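Local coordinates for antigen MTB48, Mycobacterial protein (Mycobacterium smegmatis, PDB 4WJ1) that is secreted through the ESX-1 type VII system and is probably involved in DNA conjugation, at least in the recipient strain, at residues A[133-145]-A[255-267]. Numbering follows the deposited sequence.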
loop_
_atom_site.group_PDB
_atom_site.type_symbol
_atom_site.label_atom_id
_atom_site.label_comp_id
_atom_site.label_asym_id
_atom_site.label_seq_id
_atom_site.Cartn_x
_atom_site.Cartn_y
_atom_site.Cartn_z
ATOM N N ALA A 133 -6.321 -21.710 -20.283
ATOM C CA ALA A 133 -7.636 -21.792 -20.906
ATOM C C ALA A 133 -8.677 -22.229 -19.868
ATOM O O ALA A 133 -8.645 -23.367 -19.390
ATOM C CB ALA A 133 -7.606 -22.765 -22.100
ATOM N N ALA A 134 -9.588 -21.326 -19.510
ATOM C CA ALA A 134 -10.640 -21.640 -18.540
ATOM C C ALA A 134 -11.482 -22.844 -18.973
ATOM O O ALA A 134 -11.665 -23.102 -20.168
ATOM C CB ALA A 134 -11.534 -20.435 -18.314
ATOM N N ASP A 135 -11.980 -23.582 -17.981
ATOM C CA ASP A 135 -12.842 -24.743 -18.220
ATOM C C ASP A 135 -14.147 -24.336 -18.908
ATOM O O ASP A 135 -14.745 -23.300 -18.567
ATOM C CB ASP A 135 -13.175 -25.456 -16.900
ATOM C CG ASP A 135 -12.092 -26.442 -16.464
ATOM O OD1 ASP A 135 -10.919 -26.276 -16.872
ATOM O OD2 ASP A 135 -12.409 -27.377 -15.690
ATOM N N GLU A 136 -14.598 -25.148 -19.866
ATOM C CA GLU A 136 -15.943 -24.982 -20.415
ATOM C C GLU A 136 -16.969 -25.278 -19.326
ATOM O O GLU A 136 -16.716 -26.103 -18.449
ATOM C CB GLU A 136 -16.161 -25.894 -21.621
ATOM C CG GLU A 136 -15.649 -25.338 -22.938
ATOM C CD GLU A 136 -15.997 -26.245 -24.098
ATOM O OE1 GLU A 136 -15.527 -27.408 -24.087
ATOM O OE2 GLU A 136 -16.754 -25.809 -25.000
HETATM N N MSE A 137 -18.117 -24.603 -19.377
HETATM C CA MSE A 137 -19.178 -24.825 -18.390
HETATM C C MSE A 137 -20.582 -24.913 -18.982
HETATM O O MSE A 137 -20.856 -24.340 -20.035
HETATM C CB MSE A 137 -19.181 -23.713 -17.344
HETATM C CG MSE A 137 -17.911 -23.575 -16.534
HETATM SE SE MSE A 137 -18.356 -22.516 -14.966
HETATM C CE MSE A 137 -19.882 -23.582 -14.367
ATOM N N ASP A 138 -21.464 -25.621 -18.281
ATOM C CA ASP A 138 -22.887 -25.654 -18.599
ATOM C C ASP A 138 -23.577 -24.389 -18.073
ATOM O O ASP A 138 -23.248 -23.915 -16.986
ATOM C CB ASP A 138 -23.525 -26.897 -17.993
ATOM C CG ASP A 138 -25.036 -26.897 -18.119
ATOM O OD1 ASP A 138 -25.707 -26.246 -17.285
ATOM O OD2 ASP A 138 -25.550 -27.567 -19.040
ATOM N N TRP A 139 -24.532 -23.845 -18.822
ATOM C CA TRP A 139 -25.084 -22.534 -18.474
ATOM C C TRP A 139 -25.920 -22.542 -17.196
ATOM O O TRP A 139 -25.904 -21.566 -16.442
ATOM C CB TRP A 139 -25.911 -21.963 -19.628
ATOM C CG TRP A 139 -27.234 -22.615 -19.900
ATOM C CD1 TRP A 139 -27.481 -23.625 -20.779
ATOM C CD2 TRP A 139 -28.502 -22.251 -19.338
ATOM N NE1 TRP A 139 -28.823 -23.935 -20.782
ATOM C CE2 TRP A 139 -29.469 -23.105 -19.908
ATOM C CE3 TRP A 139 -28.908 -21.305 -18.396
ATOM C CZ2 TRP A 139 -30.817 -23.036 -19.562
ATOM C CZ3 TRP A 139 -30.259 -21.235 -18.058
ATOM C CH2 TRP A 139 -31.190 -22.096 -18.635
ATOM N N GLU A 140 -26.645 -23.624 -16.938
ATOM C CA GLU A 140 -27.424 -23.678 -15.709
ATOM C C GLU A 140 -26.459 -23.821 -14.538
ATOM O O GLU A 140 -26.610 -23.158 -13.511
ATOM C CB GLU A 140 -28.436 -24.819 -15.721
ATOM C CG GLU A 140 -29.107 -25.044 -17.068
ATOM C CD GLU A 140 -30.165 -26.151 -17.033
ATOM O OE1 GLU A 140 -30.426 -26.698 -15.932
ATOM O OE2 GLU A 140 -30.732 -26.476 -18.107
ATOM N N ALA A 141 -25.447 -24.669 -14.711
ATOM C CA ALA A 141 -24.425 -24.852 -13.692
ATOM C C ALA A 141 -23.745 -23.534 -13.368
ATOM O O ALA A 141 -23.465 -23.249 -12.206
ATOM C CB ALA A 141 -23.401 -25.872 -14.142
ATOM N N ALA A 142 -23.475 -22.733 -14.395
ATOM C CA ALA A 142 -22.773 -21.474 -14.190
ATOM C C ALA A 142 -23.695 -20.427 -13.566
ATOM O O ALA A 142 -23.280 -19.665 -12.691
ATOM C CB ALA A 142 -22.192 -20.975 -15.498
ATOM N N ALA A 143 -24.944 -20.398 -14.016
ATOM C CA ALA A 143 -25.935 -19.483 -13.459
ATOM C C ALA A 143 -26.078 -19.729 -11.960
ATOM O O ALA A 143 -26.148 -18.790 -11.167
ATOM C CB ALA A 143 -27.275 -19.647 -14.171
ATOM N N ARG A 144 -26.089 -21.005 -11.588
ATOM C CA ARG A 144 -26.209 -21.425 -10.199
ATOM C C ARG A 144 -25.054 -20.888 -9.374
ATOM O O ARG A 144 -25.246 -20.324 -8.297
ATOM C CB ARG A 144 -26.252 -22.955 -10.121
ATOM C CG ARG A 144 -26.656 -23.547 -8.776
ATOM C CD ARG A 144 -27.994 -24.281 -8.901
ATOM N NE ARG A 144 -28.070 -25.015 -10.164
ATOM C CZ ARG A 144 -29.201 -25.413 -10.737
ATOM N NH1 ARG A 144 -30.371 -25.148 -10.165
ATOM N NH2 ARG A 144 -29.163 -26.073 -11.889
ATOM N N ILE A 145 -23.844 -21.074 -9.890
ATOM C CA ILE A 145 -22.640 -20.633 -9.205
ATOM C C ILE A 145 -22.651 -19.119 -9.057
ATOM O O ILE A 145 -22.375 -18.588 -7.980
ATOM C CB ILE A 145 -21.381 -21.080 -9.964
ATOM C CG1 ILE A 145 -21.187 -22.580 -9.824
ATOM C CG2 ILE A 145 -20.136 -20.339 -9.474
ATOM C CD1 ILE A 145 -20.168 -23.109 -10.770
ATOM N N TRP A 255 -32.242 -23.895 -25.393
ATOM C CA TRP A 255 -31.143 -24.358 -24.560
ATOM C C TRP A 255 -29.833 -23.908 -25.176
ATOM O O TRP A 255 -28.966 -23.383 -24.490
ATOM C CB TRP A 255 -31.154 -25.883 -24.387
ATOM C CG TRP A 255 -30.148 -26.352 -23.369
ATOM C CD1 TRP A 255 -30.380 -26.627 -22.044
ATOM C CD2 TRP A 255 -28.749 -26.575 -23.585
ATOM N NE1 TRP A 255 -29.206 -27.010 -21.427
ATOM C CE2 TRP A 255 -28.195 -26.988 -22.351
ATOM C CE3 TRP A 255 -27.908 -26.465 -24.701
ATOM C CZ2 TRP A 255 -26.831 -27.286 -22.205
ATOM C CZ3 TRP A 255 -26.551 -26.768 -24.557
ATOM C CH2 TRP A 255 -26.029 -27.170 -23.315
ATOM N N ALA A 256 -29.713 -24.099 -26.482
ATOM C CA ALA A 256 -28.514 -23.719 -27.208
ATOM C C ALA A 256 -28.235 -22.226 -27.099
ATOM O O ALA A 256 -27.095 -21.817 -26.839
ATOM C CB ALA A 256 -28.640 -24.121 -28.655
HETATM N N MSE A 257 -29.269 -21.416 -27.293
HETATM C CA MSE A 257 -29.128 -19.966 -27.201
HETATM C C MSE A 257 -28.629 -19.533 -25.834
HETATM O O MSE A 257 -27.726 -18.702 -25.729
HETATM C CB MSE A 257 -30.449 -19.270 -27.497
HETATM C CG MSE A 257 -30.725 -19.110 -28.958
HETATM SE SE MSE A 257 -32.414 -18.201 -29.181
HETATM C CE MSE A 257 -31.900 -16.521 -28.345
ATOM N N LEU A 258 -29.215 -20.106 -24.793
ATOM C CA LEU A 258 -28.820 -19.788 -23.430
ATOM C C LEU A 258 -27.404 -20.274 -23.163
ATOM O O LEU A 258 -26.631 -19.612 -22.472
ATOM C CB LEU A 258 -29.808 -20.392 -22.432
ATOM C CG LEU A 258 -31.213 -19.783 -22.531
ATOM C CD1 LEU A 258 -32.262 -20.745 -22.043
ATOM C CD2 LEU A 258 -31.271 -18.489 -21.739
ATOM N N GLN A 259 -27.057 -21.426 -23.724
ATOM C CA GLN A 259 -25.703 -21.935 -23.580
ATOM C C GLN A 259 -24.699 -20.982 -24.232
ATOM O O GLN A 259 -23.636 -20.704 -23.662
ATOM C CB GLN A 259 -25.585 -23.338 -24.184
ATOM C CG GLN A 259 -24.197 -23.944 -24.067
ATOM C CD GLN A 259 -23.760 -24.128 -22.630
ATOM O OE1 GLN A 259 -24.586 -24.211 -21.724
ATOM N NE2 GLN A 259 -22.451 -24.180 -22.411
ATOM N N GLU A 260 -25.036 -20.463 -25.412
ATOM C CA GLU A 260 -24.126 -19.531 -26.072
ATOM C C GLU A 260 -24.088 -18.194 -25.310
ATOM O O GLU A 260 -23.033 -17.567 -25.217
ATOM C CB GLU A 260 -24.487 -19.313 -27.551
ATOM C CG GLU A 260 -23.391 -18.524 -28.293
ATOM C CD GLU A 260 -23.554 -18.402 -29.817
ATOM O OE1 GLU A 260 -24.534 -18.917 -30.391
ATOM O OE2 GLU A 260 -22.651 -17.801 -30.448
ATOM N N GLN A 261 -25.210 -17.774 -24.728
ATOM C CA GLN A 261 -25.198 -16.606 -23.847
ATOM C C GLN A 261 -24.205 -16.773 -22.710
ATOM O O GLN A 261 -23.446 -15.852 -22.392
ATOM C CB GLN A 261 -26.573 -16.348 -23.257
ATOM C CG GLN A 261 -27.442 -15.469 -24.101
ATOM C CD GLN A 261 -28.883 -15.471 -23.620
ATOM O OE1 GLN A 261 -29.135 -15.409 -22.413
ATOM N NE2 GLN A 261 -29.836 -15.542 -24.561
ATOM N N SER A 262 -24.228 -17.945 -22.085
ATOM C CA SER A 262 -23.360 -18.201 -20.957
ATOM C C SER A 262 -21.902 -18.184 -21.383
ATOM O O SER A 262 -21.072 -17.519 -20.765
ATOM C CB SER A 262 -23.690 -19.533 -20.327
ATOM O OG SER A 262 -22.770 -19.829 -19.296
ATOM N N GLU A 263 -21.595 -18.919 -22.444
ATOM C CA GLU A 263 -20.232 -19.003 -22.919
ATOM C C GLU A 263 -19.693 -17.624 -23.252
ATOM O O GLU A 263 -18.581 -17.265 -22.843
ATOM C CB GLU A 263 -20.158 -19.917 -24.132
ATOM C CG GLU A 263 -20.312 -21.364 -23.764
ATOM C CD GLU A 263 -20.425 -22.245 -24.976
ATOM O OE1 GLU A 263 -20.398 -21.695 -26.105
ATOM O OE2 GLU A 263 -20.546 -23.477 -24.800
ATOM N N ASP A 264 -20.488 -16.844 -23.974
ATOM C CA ASP A 264 -20.059 -15.515 -24.377
ATOM C C ASP A 264 -19.852 -14.615 -23.166
ATOM O O ASP A 264 -18.865 -13.890 -23.100
ATOM C CB ASP A 264 -21.061 -14.893 -25.349
ATOM C CG ASP A 264 -21.087 -15.607 -26.695
ATOM O OD1 ASP A 264 -20.196 -16.449 -26.952
ATOM O OD2 ASP A 264 -21.998 -15.325 -27.500
ATOM N N ALA A 265 -20.753 -14.683 -22.195
ATOM C CA ALA A 265 -20.617 -13.860 -20.994
ATOM C C ALA A 265 -19.394 -14.234 -20.180
ATOM O O ALA A 265 -18.740 -13.370 -19.613
ATOM C CB ALA A 265 -21.846 -13.969 -20.130
ATOM N N LEU A 266 -19.095 -15.524 -20.101
ATOM C CA LEU A 266 -17.976 -15.972 -19.294
ATOM C C LEU A 266 -16.664 -15.591 -19.982
ATOM O O LEU A 266 -15.695 -15.202 -19.328
ATOM C CB LEU A 266 -18.064 -17.476 -19.052
ATOM C CG LEU A 266 -19.123 -17.921 -18.044
ATOM C CD1 LEU A 266 -19.460 -19.385 -18.228
ATOM C CD2 LEU A 266 -18.639 -17.658 -16.621
ATOM N N GLU A 267 -16.653 -15.689 -21.306
ATOM C CA GLU A 267 -15.511 -15.273 -22.099
ATOM C C GLU A 267 -15.253 -13.786 -21.906
ATOM O O GLU A 267 -14.127 -13.368 -21.672
ATOM C CB GLU A 267 -15.744 -15.594 -23.577
ATOM C CG GLU A 267 -14.596 -15.208 -24.508
ATOM C CD GLU A 267 -14.747 -15.802 -25.914
ATOM O OE1 GLU A 267 -15.860 -16.274 -26.262
ATOM O OE2 GLU A 267 -13.746 -15.805 -26.671
#
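Trp139 and Gln259 show how one side-chain amide can grip the backbone where a helix begins. Gln259 uses both ends of its carboxamide on the backbone leading into helix 139-147: NE2 gives a nearly straight bond to Met137 O (2.9 Å), and OE1 takes the N-H of Trp139 on an in-plane lone pair in a more bent bond (2.9 Å). The second hydrogen of NE2 goes to Glu263 OE2 (3.1 Å), so three bonds fix the rotation of the amide, whose chain bends at chi2 to reach them. Between these two backbone partners, Asp138 is the N-cap, its OD1 accepting from Ala141 N and, weakly, Glu140 N.

Trp139 is a knob set among Trp255, Leu258, Gln259 and Ser262. With its CG between the backbone N and carbonyl carbon (chi1 72°), the indole is turned to lie between CG of Glu140, which covers one face, and Leu258 CB, which makes a CH-pi contact on the other, 3.9 Å from the five-membered-ring centroid. The Trp139 edge meets the face of Trp255 in a T-shaped pair, planes 64° apart. Asp138 OD2 reaches the Trp255 rim, 3.4 Å from CZ2.

The axes of 139-145 and 255-267 cross at 51° within the PPE domain. Helix 234-242 adds Asn236 and Val237 against Trp139 and Phe240 against Leu258, while His231, in the loop before it, hydrogen-bonds Ser262 OG.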